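Local coordinates for protein N-acetyl-L-2,4-diaminobutyric acid deacetylase (Ruegeria pomeroyi, PDB 6TWL) that probably removes the acetyl group from N-acetyl-L-2,4-diaminobutyrate, with zinc as cofactor, during bacterial breakdown of the compatible solute ectoine, at residues A[55-60]-A[142-147]; A[147-152]-A[309-314]. One frame throughout, in Å; residues are numbered along the deposited sequence.

Contact 1: A[55-60]-A[142-147]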
loop_
_atom_site.group_PDB
_atom_site.type_symbol
_atom_site.label_atom_id
_atom_site.label_comp_id
_atom_site.label_asym_id
_atom_site.label_seq_id
_atom_site.Cartn_x
_atom_site.Cartn_y
_atom_site.Cartn_z
ATOM N N GLY A 55 -2.533 -4.806 4.955
ATOM C CA GLY A 55 -1.602 -3.868 5.550
ATOM C C GLY A 55 -0.305 -3.639 4.810
ATOM O O GLY A 55 0.057 -2.493 4.530
ATOM N N ALA A 56 0.417 -4.710 4.496
ATOM C CA ALA A 56 1.755 -4.562 3.942
ATOM C C ALA A 56 2.135 -5.838 3.213
ATOM O O ALA A 56 1.854 -6.936 3.699
ATOM C CB ALA A 56 2.773 -4.255 5.049
ATOM N N ASN A 57 2.756 -5.691 2.046
ATOM C CA ASN A 57 3.336 -6.832 1.353
ATOM C C ASN A 57 4.763 -7.117 1.799
ATOM O O ASN A 57 5.321 -8.152 1.418
ATOM C CB ASN A 57 3.307 -6.607 -0.163
ATOM C CG ASN A 57 2.057 -5.883 -0.622
ATOM O OD1 ASN A 57 1.763 -4.777 -0.168
ATOM N ND2 ASN A 57 1.310 -6.506 -1.527
ATOM N N HIS A 58 5.356 -6.234 2.599
ATOM C CA HIS A 58 6.723 -6.398 3.068
ATOM C C HIS A 58 6.793 -6.047 4.547
ATOM O O HIS A 58 5.969 -5.293 5.071
ATOM C CB HIS A 58 7.703 -5.530 2.269
ATOM C CG HIS A 58 7.836 -5.937 0.836
ATOM N ND1 HIS A 58 7.059 -5.400 -0.167
ATOM C CD2 HIS A 58 8.656 -6.834 0.238
ATOM C CE1 HIS A 58 7.396 -5.944 -1.322
ATOM N NE2 HIS A 58 8.362 -6.819 -1.104
ATOM N N GLY A 59 7.799 -6.604 5.213
ATOM C CA GLY A 59 7.959 -6.445 6.641
ATOM C C GLY A 59 8.538 -5.133 7.116
ATOM O O GLY A 59 8.637 -4.929 8.327
ATOM N N ASP A 60 8.918 -4.221 6.222
ATOM C CA ASP A 60 9.521 -2.960 6.641
ATOM C C ASP A 60 8.597 -1.766 6.427
ATOM O O ASP A 60 9.074 -0.633 6.303
ATOM C CB ASP A 60 10.855 -2.740 5.925
ATOM C CG ASP A 60 10.760 -2.972 4.432
ATOM O OD1 ASP A 60 9.644 -3.232 3.936
ATOM O OD2 ASP A 60 11.809 -2.899 3.755
ATOM N N ASP A 142 -5.102 -0.914 -0.057
ATOM C CA ASP A 142 -3.816 -1.606 0.039
ATOM C C ASP A 142 -2.753 -0.613 0.484
ATOM O O ASP A 142 -2.350 0.263 -0.289
ATOM C CB ASP A 142 -3.423 -2.269 -1.280
ATOM C CG ASP A 142 -2.336 -3.322 -1.097
ATOM O OD1 ASP A 142 -2.220 -3.866 0.022
ATOM O OD2 ASP A 142 -1.604 -3.617 -2.061
ATOM N N PHE A 143 -2.292 -0.762 1.724
ATOM C CA PHE A 143 -1.268 0.116 2.272
ATOM C C PHE A 143 0.115 -0.333 1.815
ATOM O O PHE A 143 0.475 -1.506 1.959
ATOM C CB PHE A 143 -1.326 0.117 3.801
ATOM C CG PHE A 143 -2.479 0.890 4.371
ATOM C CD1 PHE A 143 -2.415 2.267 4.478
ATOM C CD2 PHE A 143 -3.616 0.238 4.823
ATOM C CE1 PHE A 143 -3.469 2.985 5.010
ATOM C CE2 PHE A 143 -4.676 0.951 5.358
ATOM C CZ PHE A 143 -4.602 2.327 5.452
ATOM N N HIS A 144 0.882 0.598 1.260
ATOM C CA HIS A 144 2.314 0.425 1.076
ATOM C C HIS A 144 3.049 1.518 1.834
ATOM O O HIS A 144 2.462 2.503 2.290
ATOM C CB HIS A 144 2.740 0.484 -0.400
ATOM C CG HIS A 144 1.872 -0.301 -1.331
ATOM N ND1 HIS A 144 1.692 -1.662 -1.214
ATOM C CD2 HIS A 144 1.171 0.080 -2.425
ATOM C CE1 HIS A 144 0.899 -2.082 -2.183
ATOM N NE2 HIS A 144 0.568 -1.045 -2.931
ATOM N N SER A 145 4.356 1.324 1.958
ATOM C CA SER A 145 5.273 2.381 2.347
ATOM C C SER A 145 6.629 2.043 1.747
ATOM O O SER A 145 6.866 0.920 1.294
ATOM C CB SER A 145 5.336 2.558 3.867
ATOM O OG SER A 145 4.387 3.522 4.295
ATOM N N GLY A 146 7.518 3.038 1.740
ATOM C CA GLY A 146 8.746 2.923 0.971
ATOM C C GLY A 146 9.622 1.752 1.368
ATOM O O GLY A 146 10.351 1.208 0.533
ATOM N N GLY A 147 9.557 1.337 2.627
ATOM C CA GLY A 147 10.487 0.338 3.105
ATOM C C GLY A 147 11.823 0.970 3.457
ATOM O O GLY A 147 11.940 2.182 3.650
#
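Gly55 and Phe143, whose CA atoms are 5.2 Å apart, begin two loops that run side by side, separate in the middle, and meet again at Asp60 and Gly147, 4.9 Å between CA atoms. At the first meeting point the chains are pressed close: Phe143 CB sits 3.0 Å from Gly55 O, while the ring leads away to Leu68 of helix 63-74. Midway, Asn57 reaches across to His144. Its CG lies beside its own backbone N, anti to the carbonyl carbon (chi1 -37°), and this turns the amide oxygen to the imidazole edge. His144 ND1 lies 3.3 Å from Asn57 OD1, but the bond is weak, bent to 127° at the hydrogen, with the amide and ring planes 40° apart. The other ring nitrogen, NE2, is bonded to Asp195, so both ring nitrogens have partners, which probably limits the ring's rotation, the NE2 bond more than the weak one at ND1. Asp142 turns its OD1 to Thr54 and meets the Asn57 amide only loosely. At the far end the Asp60 carboxylate lies against backbone, OD2 3.6 Å from Gly147 CA; a CB on Gly147 would collide with that oxygen. Loops following adjacent parallel strands, 50-54 and 139-142, here form a metal site: His58, Glu61 and His144 bind zinc in the metal-loaded enzyme, the His-x-x-Glu plus distant His pattern of the M14-like aspartoacylase family.

Contact 2: A[147-152]-A[309-314]; sequences GKTLDF and SRHFPG
Ser309 places its hydroxyl over one face of the Phe152 ring, toward the rim, with OG 3.2 Å from Phe152 CE1. With chi1 at -166° the hydroxyl points away from the amide nitrogen of Ser309, which puts it over the ring and lets it donate a weak hydrogen bond to Asp151 O. On the other side of the sheet, Asp151 packs on Phe312: Asp151 CB is 3.8 Å from Phe312 CD1, and the carboxylate is turned 82° from the ring plane. Replacing Phe152 with an alanine would probably leave the Ser309 hydroxyl without the ring it lies over and open a gap beside it. These side chains are set by an antiparallel ladder. Asp151 and Arg310 form its hydrogen-bonded pair, N to O 3.0 Å in both directions, and beyond it Phe312 N donates to Thr149 O at 2.9 Å, almost straight at 178°, although from above the carbonyl plane. Further out, Pro313 CD lies over a face of the His311 ring, whose NE2 bonds Leu315 O and which meets Phe267 edge-to-face. The Arg310 guanidinium folds back to make weak bonds with His311 O, and Arg310 NH1 remains 5.7 Å from Asp151 OD2. Despite these opposite charges, no salt bridge spans the strands; main-chain bonds, backed by side-chain packing on the Phe152 and Phe312 rings, do most of the joining.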
loop_
_atom_site.group_PDB
_atom_site.type_symbol
_atom_site.label_atom_id
_atom_site.label_comp_id
_atom_site.label_asym_id
_atom_site.label_seq_id
_atom_site.Cartn_x
_atom_site.Cartn_y
_atom_site.Cartn_z
ATOM N N GLY A 147 9.557 1.337 2.627
ATOM C CA GLY A 147 10.487 0.338 3.105
ATOM C C GLY A 147 11.823 0.970 3.457
ATOM O O GLY A 147 11.940 2.182 3.650
ATOM N N LYS A 148 12.854 0.126 3.519
ATOM C CA LYS A 148 14.151 0.598 3.991
ATOM C C LYS A 148 14.874 1.445 2.948
ATOM O O LYS A 148 15.689 2.300 3.310
ATOM C CB LYS A 148 15.021 -0.589 4.408
ATOM C CG LYS A 148 14.918 -0.928 5.888
ATOM C CD LYS A 148 15.007 -2.425 6.135
ATOM C CE LYS A 148 15.042 -2.732 7.625
ATOM N NZ LYS A 148 16.414 -3.071 8.093
ATOM N N THR A 149 14.589 1.239 1.662
ATOM C CA THR A 149 15.346 1.893 0.600
ATOM C C THR A 149 14.784 3.255 0.206
ATOM O O THR A 149 15.549 4.139 -0.196
ATOM C CB THR A 149 15.402 0.981 -0.634
ATOM O OG1 THR A 149 16.009 -0.268 -0.275
ATOM C CG2 THR A 149 16.212 1.615 -1.762
ATOM N N LEU A 150 13.475 3.464 0.337
ATOM C CA LEU A 150 12.843 4.661 -0.193
ATOM C C LEU A 150 12.014 5.363 0.870
ATOM O O LEU A 150 11.482 4.736 1.790
ATOM C CB LEU A 150 11.939 4.339 -1.372
ATOM C CG LEU A 150 12.592 3.823 -2.641
ATOM C CD1 LEU A 150 11.474 3.522 -3.584
ATOM C CD2 LEU A 150 13.530 4.857 -3.231
ATOM N N ASP A 151 11.897 6.679 0.711
ATOM C CA ASP A 151 11.037 7.509 1.540
ATOM C C ASP A 151 10.150 8.340 0.629
ATOM O O ASP A 151 10.645 9.009 -0.283
ATOM C CB ASP A 151 11.853 8.416 2.467
ATOM C CG ASP A 151 11.016 9.004 3.586
ATOM O OD1 ASP A 151 9.815 8.668 3.676
ATOM O OD2 ASP A 151 11.557 9.803 4.377
ATOM N N PHE A 152 8.846 8.291 0.876
ATOM C CA PHE A 152 7.856 8.986 0.074
ATOM C C PHE A 152 7.216 10.104 0.885
ATOM O O PHE A 152 7.198 10.063 2.119
ATOM C CB PHE A 152 6.760 8.022 -0.397
ATOM C CG PHE A 152 7.218 7.030 -1.422
ATOM C CD1 PHE A 152 7.109 7.313 -2.770
ATOM C CD2 PHE A 152 7.749 5.811 -1.037
ATOM C CE1 PHE A 152 7.525 6.402 -3.715
ATOM C CE2 PHE A 152 8.168 4.894 -1.980
ATOM C CZ PHE A 152 8.057 5.191 -3.320
ATOM N N SER A 309 9.646 11.275 -3.772
ATOM C CA SER A 309 10.334 10.105 -3.252
ATOM C C SER A 309 11.833 10.346 -3.321
ATOM O O SER A 309 12.314 11.098 -4.173
ATOM C CB SER A 309 9.971 8.839 -4.031
ATOM O OG SER A 309 10.383 7.680 -3.328
ATOM N N ARG A 310 12.565 9.701 -2.416
ATOM C CA ARG A 310 14.011 9.857 -2.361
ATOM C C ARG A 310 14.638 8.597 -1.787
ATOM O O ARG A 310 14.030 7.901 -0.969
ATOM C CB ARG A 310 14.418 11.070 -1.515
ATOM C CG ARG A 310 13.849 11.069 -0.103
ATOM C CD ARG A 310 14.764 11.793 0.876
ATOM N NE ARG A 310 16.089 11.182 0.947
ATOM C CZ ARG A 310 16.936 11.351 1.958
ATOM N NH1 ARG A 310 16.601 12.113 2.990
ATOM N NH2 ARG A 310 18.120 10.756 1.937
ATOM N N HIS A 311 15.859 8.305 -2.234
ATOM C CA HIS A 311 16.664 7.277 -1.590
ATOM C C HIS A 311 16.863 7.625 -0.121
ATOM O O HIS A 311 17.259 8.742 0.220
ATOM C CB HIS A 311 18.016 7.151 -2.293
ATOM C CG HIS A 311 18.876 6.045 -1.767
ATOM N ND1 HIS A 311 18.684 4.724 -2.110
ATOM C CD2 HIS A 311 19.942 6.065 -0.932
ATOM C CE1 HIS A 311 19.590 3.977 -1.505
ATOM N NE2 HIS A 311 20.366 4.766 -0.784
ATOM N N PHE A 312 16.529 6.677 0.756
ATOM C CA PHE A 312 16.630 6.918 2.192
ATOM C C PHE A 312 18.013 6.668 2.806
ATOM O O PHE A 312 18.509 7.542 3.525
ATOM C CB PHE A 312 15.572 6.093 2.927
ATOM C CG PHE A 312 15.423 6.457 4.371
ATOM C CD1 PHE A 312 14.821 7.651 4.731
ATOM C CD2 PHE A 312 15.885 5.614 5.365
ATOM C CE1 PHE A 312 14.681 8.000 6.059
ATOM C CE2 PHE A 312 15.747 5.953 6.698
ATOM C CZ PHE A 312 15.142 7.149 7.046
ATOM N N PRO A 313 18.679 5.530 2.570
ATOM C CA PRO A 313 19.892 5.225 3.345
ATOM C C PRO A 313 21.063 6.124 2.970
ATOM O O PRO A 313 21.072 6.810 1.946
ATOM C CB PRO A 313 20.190 3.759 3.007
ATOM C CG PRO A 313 18.935 3.222 2.430
ATOM C CD PRO A 313 18.290 4.381 1.732
ATOM N N GLY A 314 22.080 6.099 3.836
ATOM C CA GLY A 314 23.226 6.976 3.657
ATOM C C GLY A 314 24.144 6.553 2.527
ATOM O O GLY A 314 24.813 7.395 1.920
#

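In the fold
The two contacts follow one another along a single connection: Gly147 ends the 142-147 loop of contact 1 and starts the 147-152 segment of contact 2, and the centres lie about 13 Å apart. Two further touches tie them together. Lys148 N probably donates to Asp60 OD2 at 3.2 Å, and Gly146 CA packs on Phe152 CE2 at 3.6 Å. Contact 1 carries His58 and His144, which bind zinc in the metal-loaded enzyme but hold none in this apo model; contact 2, at the surface, pairs strand 150-152 with strand 305-311 in a mainly C-terminal antiparallel sheet. Phe152 brings contact 2 close to the same site, its side chain about 3 Å, nearest atoms, from that of Glu209, another zinc-binding residue.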